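Local coordinates for protein glycoside Hydrolase (Bacteroides uniformis, PDB 5TA0) that binds agarose oligosaccharides and, as a family GH86 glycoside hydrolase, probably cleaves agarose in a polysaccharide-degrading pathway of a gut bacterium, at residues A[41-46]-A[437-442]; A[353-358]-A[446-451]. All coordinates share one frame; numbering follows the deposited sequence.

How the contacts relate
The two contacts show how a catalytic barrel and a beta-sandwich domain are joined through a shared layer of side chains. Their centres lie about 12 Å apart, and in chain order the segments alternate: 41-46, 353-358, 437-442, 446-451. The last two belong to strands 434-441 and 444-451, antiparallel neighbours in one sheet, paired by Asp437 O to Ile448 N at 2.8 Å and Tyr439 O to Tyr446 N at 2.8 Å. Contact 1 sets the loop entering helix 45-48 against the first strand; contact 2 sets helix 340-358 of the barrel against the second. Met358, on the helix of contact 2, reaches contact 1 instead, its CE 3.4 Å from Asp437 OD2. One hairpin thus receives two distant parts of the chain.

Contact 1: residues A[41-46]-A[437-442]; sequences TEFNRP and DAYVDG
Phe43 and Tyr439 mark the closest approach of the two backbones, their CA atoms 6.9 Å apart, where the loop 41-44 running into helix 45-48 passes the strand 434-441. The strand belongs to the beta-sandwich domain, and the helix leads into the first strand of the (alpha/beta) barrel, so this is a seam between domains closed by an aromatic pair. Backbone bonds from Thr41 to Arg424 and from Phe43 to Gly422 tie the loop to the chain at the start of the neighbouring strand 423-429. The contact is small, burying 122 Å² in all, and nearly everything in it is carried by two side chains that cross at about a right angle. Phe43 CB sits over one face of the Tyr439 ring, 3.9 Å from its centroid but shifted toward the rim, in a CH-pi contact whose nearest ring atom is Tyr439 CD1, 3.6 Å from that CB. Beyond CB, the phenyl group of Phe43 has its CG opposite the backbone N (chi1 -169°), a turn that carries CD1 to 4.0 Å from Tyr439 CZ; the two ring planes meet obliquely, at 49°. Met358 of helix 340-358 packs against both rings. At the far end of the tyrosine the hydroxyl donates to the carboxylate of Asp437, two residues earlier in the strand, which probably helps hold the ring in place. Replacing Tyr439 by an alanine would probably open a gap beneath Phe43 CB and leave Asp437 OD2 without its hydroxyl donor. Asp437 OD1 has partners of its own, Ala438 N and the salt-bridging Arg424 NE, which probably help keep the carboxylate ionised. The hydroxyl bond is short: Tyr439 OH lies 2.6 Å from Asp437 OD2, approaching from above the carboxylate plane.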
loop_
_atom_site.group_PDB
_atom_site.type_symbol
_atom_site.label_atom_id
_atom_site.label_comp_id
_atom_site.label_asym_id
_atom_site.label_seq_id
_atom_site.Cartn_x
_atom_site.Cartn_y
_atom_site.Cartn_z
ATOM N N THR A 41 -4.216 -16.623 6.978
ATOM C CA THR A 41 -3.893 -17.748 6.122
ATOM C C THR A 41 -4.499 -17.659 4.711
ATOM O O THR A 41 -4.266 -18.570 3.921
ATOM C CB THR A 41 -4.388 -19.077 6.746
ATOM O OG1 THR A 41 -5.808 -19.051 6.844
ATOM C CG2 THR A 41 -3.805 -19.297 8.101
ATOM N N GLU A 42 -5.251 -16.601 4.412
ATOM C CA GLU A 42 -5.999 -16.511 3.156
ATOM C C GLU A 42 -5.778 -15.184 2.469
ATOM O O GLU A 42 -5.498 -14.175 3.125
ATOM C CB GLU A 42 -7.492 -16.692 3.399
ATOM C CG GLU A 42 -7.861 -18.064 3.948
ATOM C CD GLU A 42 -9.360 -18.283 4.096
ATOM O OE1 GLU A 42 -10.137 -17.314 4.142
ATOM O OE2 GLU A 42 -9.764 -19.458 4.183
ATOM N N PHE A 43 -5.932 -15.178 1.151
ATOM C CA PHE A 43 -5.914 -13.929 0.388
ATOM C C PHE A 43 -7.136 -13.128 0.780
ATOM O O PHE A 43 -8.224 -13.675 0.933
ATOM C CB PHE A 43 -5.948 -14.208 -1.124
ATOM C CG PHE A 43 -5.674 -13.005 -1.987
ATOM C CD1 PHE A 43 -4.535 -12.225 -1.787
ATOM C CD2 PHE A 43 -6.571 -12.637 -2.985
ATOM C CE1 PHE A 43 -4.273 -11.132 -2.606
ATOM C CE2 PHE A 43 -6.308 -11.539 -3.783
ATOM C CZ PHE A 43 -5.164 -10.805 -3.605
ATOM N N ASN A 44 -6.959 -11.838 0.967
ATOM C CA ASN A 44 -8.045 -10.951 1.355
ATOM C C ASN A 44 -8.385 -10.052 0.166
ATOM O O ASN A 44 -7.738 -9.002 -0.046
ATOM C CB ASN A 44 -7.594 -10.162 2.583
ATOM C CG ASN A 44 -8.710 -9.369 3.209
ATOM O OD1 ASN A 44 -9.604 -8.863 2.544
ATOM N ND2 ASN A 44 -8.647 -9.230 4.531
ATOM N N ARG A 45 -9.358 -10.453 -0.640
ATOM C CA ARG A 45 -9.694 -9.668 -1.835
ATOM C C ARG A 45 -10.147 -8.246 -1.506
ATOM O O ARG A 45 -9.685 -7.315 -2.120
ATOM C CB ARG A 45 -10.691 -10.375 -2.766
ATOM C CG ARG A 45 -10.143 -11.580 -3.481
ATOM C CD ARG A 45 -11.111 -12.093 -4.523
ATOM N NE ARG A 45 -11.365 -11.156 -5.618
ATOM C CZ ARG A 45 -10.606 -11.000 -6.704
ATOM N NH1 ARG A 45 -9.483 -11.710 -6.884
ATOM N NH2 ARG A 45 -10.990 -10.116 -7.632
ATOM N N PRO A 46 -11.021 -8.040 -0.512
ATOM C CA PRO A 46 -11.391 -6.654 -0.211
ATOM C C PRO A 46 -10.220 -5.753 0.171
ATOM O O PRO A 46 -10.192 -4.571 -0.239
ATOM C CB PRO A 46 -12.406 -6.810 0.934
ATOM C CG PRO A 46 -13.007 -8.168 0.672
ATOM C CD PRO A 46 -11.880 -9.000 0.220
ATOM N N ASP A 437 4.101 -15.816 -4.980
ATOM C CA ASP A 437 3.086 -16.116 -3.951
ATOM C C ASP A 437 2.074 -17.074 -4.573
ATOM O O ASP A 437 2.030 -17.252 -5.805
ATOM C CB ASP A 437 2.436 -14.795 -3.453
ATOM C CG ASP A 437 1.901 -14.870 -2.032
ATOM O OD1 ASP A 437 1.889 -15.943 -1.390
ATOM O OD2 ASP A 437 1.452 -13.794 -1.570
ATOM N N ALA A 438 1.260 -17.719 -3.741
ATOM C CA ALA A 438 0.274 -18.667 -4.252
ATOM C C ALA A 438 -0.851 -18.891 -3.280
ATOM O O ALA A 438 -0.645 -18.824 -2.060
ATOM C CB ALA A 438 0.930 -19.993 -4.583
ATOM N N TYR A 439 -2.032 -19.170 -3.833
ATOM C CA TYR A 439 -3.278 -19.339 -3.067
ATOM C C TYR A 439 -4.080 -20.493 -3.651
ATOM O O TYR A 439 -4.212 -20.613 -4.880
ATOM C CB TYR A 439 -4.107 -18.018 -3.028
ATOM C CG TYR A 439 -3.311 -16.895 -2.391
ATOM C CD1 TYR A 439 -3.385 -16.690 -1.018
ATOM C CD2 TYR A 439 -2.410 -16.141 -3.116
ATOM C CE1 TYR A 439 -2.606 -15.732 -0.381
ATOM C CE2 TYR A 439 -1.617 -15.188 -2.493
ATOM C CZ TYR A 439 -1.715 -14.989 -1.128
ATOM O OH TYR A 439 -0.926 -14.076 -0.466
ATOM N N VAL A 440 -4.615 -21.323 -2.765
ATOM C CA VAL A 440 -5.360 -22.539 -3.138
ATOM C C VAL A 440 -6.830 -22.376 -2.771
ATOM O O VAL A 440 -7.175 -22.199 -1.599
ATOM C CB VAL A 440 -4.814 -23.750 -2.366
ATOM C CG1 VAL A 440 -5.680 -24.990 -2.632
ATOM C CG2 VAL A 440 -3.356 -24.032 -2.726
ATOM N N ASP A 441 -7.686 -22.391 -3.777
ATOM C CA ASP A 441 -9.118 -22.296 -3.611
ATOM C C ASP A 441 -9.763 -23.570 -4.121
ATOM O O ASP A 441 -10.149 -23.652 -5.285
ATOM C CB ASP A 441 -9.689 -21.111 -4.384
ATOM C CG ASP A 441 -11.199 -20.954 -4.198
ATOM O OD1 ASP A 441 -11.705 -21.278 -3.116
ATOM O OD2 ASP A 441 -11.854 -20.454 -5.113
ATOM N N GLY A 442 -9.860 -24.552 -3.240
ATOM C CA GLY A 442 -10.470 -25.850 -3.615
ATOM C C GLY A 442 -9.656 -26.583 -4.660
ATOM O O GLY A 442 -8.553 -27.017 -4.396
#

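Contact 2: residues A[353-358]-A[446-451]; sequences MLMQFM and YFIINN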
loop_
_atom_site.group_PDB
_atom_site.type_symbol
_atom_site.label_atom_id
_atom_site.label_comp_id
_atom_site.label_asym_id
_atom_site.label_seq_id
_atom_site.Cartn_x
_atom_site.Cartn_y
_atom_site.Cartn_z
ATOM N N MET A 353 4.150 -3.583 -5.945
ATOM C CA MET A 353 3.842 -3.150 -4.598
ATOM C C MET A 353 2.820 -4.065 -3.916
ATOM O O MET A 353 2.984 -4.408 -2.730
ATOM C CB MET A 353 3.333 -1.721 -4.633
ATOM C CG MET A 353 4.425 -0.720 -4.987
ATOM S SD MET A 353 3.884 0.964 -4.637
ATOM C CE MET A 353 5.360 1.851 -5.120
ATOM N N LEU A 354 1.797 -4.475 -4.669
ATOM C CA LEU A 354 0.804 -5.403 -4.146
ATOM C C LEU A 354 1.445 -6.665 -3.610
ATOM O O LEU A 354 1.134 -7.093 -2.510
ATOM C CB LEU A 354 -0.231 -5.752 -5.196
ATOM C CG LEU A 354 -1.203 -6.880 -4.820
ATOM C CD1 LEU A 354 -1.944 -6.606 -3.513
ATOM C CD2 LEU A 354 -2.218 -7.077 -5.930
ATOM N N MET A 355 2.337 -7.271 -4.381
ATOM C CA MET A 355 3.013 -8.484 -3.895
ATOM C C MET A 355 3.733 -8.230 -2.557
ATOM O O MET A 355 3.699 -9.058 -1.630
ATOM C CB MET A 355 4.009 -8.988 -4.945
ATOM C CG MET A 355 3.345 -9.518 -6.205
ATOM S SD MET A 355 2.551 -11.100 -5.994
ATOM C CE MET A 355 3.935 -12.259 -6.033
ATOM N N GLN A 356 4.366 -7.069 -2.434
ATOM C CA GLN A 356 5.096 -6.730 -1.210
ATOM C C GLN A 356 4.141 -6.490 -0.054
ATOM O O GLN A 356 4.412 -6.958 1.049
ATOM C CB GLN A 356 6.058 -5.564 -1.443
ATOM C CG GLN A 356 7.102 -5.938 -2.512
ATOM C CD GLN A 356 8.171 -4.919 -2.778
ATOM O OE1 GLN A 356 8.347 -4.466 -3.926
ATOM N NE2 GLN A 356 8.940 -4.588 -1.749
ATOM N N PHE A 357 2.971 -5.905 -0.302
ATOM C CA PHE A 357 1.977 -5.736 0.778
ATOM C C PHE A 357 1.399 -7.085 1.206
ATOM O O PHE A 357 1.193 -7.306 2.411
ATOM C CB PHE A 357 0.832 -4.807 0.370
ATOM C CG PHE A 357 1.280 -3.418 -0.047
ATOM C CD1 PHE A 357 2.279 -2.712 0.653
ATOM C CD2 PHE A 357 0.680 -2.820 -1.134
ATOM C CE1 PHE A 357 2.670 -1.441 0.257
ATOM C CE2 PHE A 357 1.052 -1.564 -1.510
ATOM C CZ PHE A 357 2.051 -0.883 -0.837
ATOM N N MET A 358 1.233 -7.986 0.254
ATOM C CA MET A 358 0.715 -9.343 0.552
ATOM C C MET A 358 1.665 -10.083 1.491
ATOM O O MET A 358 1.210 -10.891 2.323
ATOM C CB MET A 358 0.499 -10.108 -0.753
ATOM C CG MET A 358 -0.744 -9.660 -1.509
ATOM S SD MET A 358 -0.764 -10.063 -3.283
ATOM C CE MET A 358 -0.816 -11.843 -3.208
ATOM N N TYR A 446 -3.632 -20.593 -7.668
ATOM C CA TYR A 446 -3.181 -19.364 -8.333
ATOM C C TYR A 446 -1.755 -19.135 -7.910
ATOM O O TYR A 446 -1.472 -18.975 -6.721
ATOM C CB TYR A 446 -4.074 -18.166 -7.951
ATOM C CG TYR A 446 -5.502 -18.441 -8.271
ATOM C CD1 TYR A 446 -5.967 -18.296 -9.574
ATOM C CD2 TYR A 446 -6.375 -18.920 -7.299
ATOM C CE1 TYR A 446 -7.268 -18.594 -9.894
ATOM C CE2 TYR A 446 -7.698 -19.221 -7.610
ATOM C CZ TYR A 446 -8.126 -19.050 -8.915
ATOM O OH TYR A 446 -9.414 -19.370 -9.275
ATOM N N PHE A 447 -0.842 -19.158 -8.884
ATOM C CA PHE A 447 0.587 -19.000 -8.678
ATOM C C PHE A 447 0.988 -17.675 -9.327
ATOM O O PHE A 447 0.877 -17.519 -10.558
ATOM C CB PHE A 447 1.292 -20.193 -9.327
ATOM C CG PHE A 447 2.771 -20.312 -9.067
ATOM C CD1 PHE A 447 3.439 -19.673 -8.031
ATOM C CD2 PHE A 447 3.506 -21.185 -9.886
ATOM C CE1 PHE A 447 4.800 -19.866 -7.835
ATOM C CE2 PHE A 447 4.844 -21.401 -9.662
ATOM C CZ PHE A 447 5.481 -20.754 -8.647
ATOM N N ILE A 448 1.365 -16.699 -8.497
ATOM C CA ILE A 448 1.634 -15.335 -8.992
ATOM C C ILE A 448 3.111 -15.069 -8.923
ATOM O O ILE A 448 3.745 -15.310 -7.902
ATOM C CB ILE A 448 0.883 -14.256 -8.172
ATOM C CG1 ILE A 448 -0.606 -14.580 -8.026
ATOM C CG2 ILE A 448 1.067 -12.887 -8.792
ATOM C CD1 ILE A 448 -1.010 -15.108 -6.671
ATOM N N ILE A 449 3.681 -14.566 -10.027
ATOM C CA ILE A 449 5.110 -14.301 -10.109
ATOM C C ILE A 449 5.300 -12.918 -10.712
ATOM O O ILE A 449 4.669 -12.605 -11.712
ATOM C CB ILE A 449 5.874 -15.375 -10.934
ATOM C CG1 ILE A 449 5.415 -16.791 -10.527
ATOM C CG2 ILE A 449 7.373 -15.187 -10.808
ATOM C CD1 ILE A 449 6.004 -17.911 -11.372
ATOM N N ASN A 450 6.161 -12.129 -10.078
ATOM C CA ASN A 450 6.405 -10.737 -10.485
ATOM C C ASN A 450 7.898 -10.479 -10.623
ATOM O O ASN A 450 8.698 -10.905 -9.819
ATOM C CB ASN A 450 5.788 -9.807 -9.434
ATOM C CG ASN A 450 6.066 -8.335 -9.705
ATOM O OD1 ASN A 450 6.956 -7.736 -9.118
ATOM N ND2 ASN A 450 5.316 -7.770 -10.622
ATOM N N ASN A 451 8.236 -9.705 -11.659
ATOM C CA ASN A 451 9.617 -9.391 -11.986
ATOM C C ASN A 451 9.943 -7.949 -11.604
ATOM O O ASN A 451 9.323 -7.038 -12.120
ATOM C CB ASN A 451 9.791 -9.611 -13.498
ATOM C CG ASN A 451 11.234 -9.520 -13.955
ATOM O OD1 ASN A 451 12.176 -9.460 -13.151
ATOM N ND2 ASN A 451 11.404 -9.504 -15.299
#
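Met355 reaches across from helix 340-358 to Ile448 and Asn450 of strand 444-451, and two conformers of it are deposited. In the one described, CG stands opposite the carbonyl carbon (chi1 -68°), and the chain then bends twice in the same sense, at chi2 -73° and chi3 -78°. These bends bring the thioether against the strand: in this conformer SD lies 3.6 Å from Ile448 CG2, while the terminal methyl CE is 3.6 Å from Ile448 O, in van der Waals contact with the backbone; the other may place the thioether differently. Ile448 offers that CG2 branch because it is the one directed opposite its own backbone N, CG1 having turned to the N side. Higher up the methionine, CG passes 4.1 Å from Asn450 CB, the two side chains running by each other in opposite directions. Asn450 therefore gives its aliphatic part to Met355, while its amide finds polar partners: OD1 bonds to Ser352 OG, three residues before Met355 on the same helix, and ND2 to Thr508 OG1. Within an otherwise apolar, buried contact, the amide is thus held from both ends, linking helix to sheet. In the fold, helix 340-358 lies between helix 298-315, which Met353 and Phe357 touch, and the sandwich sheet, where strand 444-451 is flanked by strands 434-441 and 508-514.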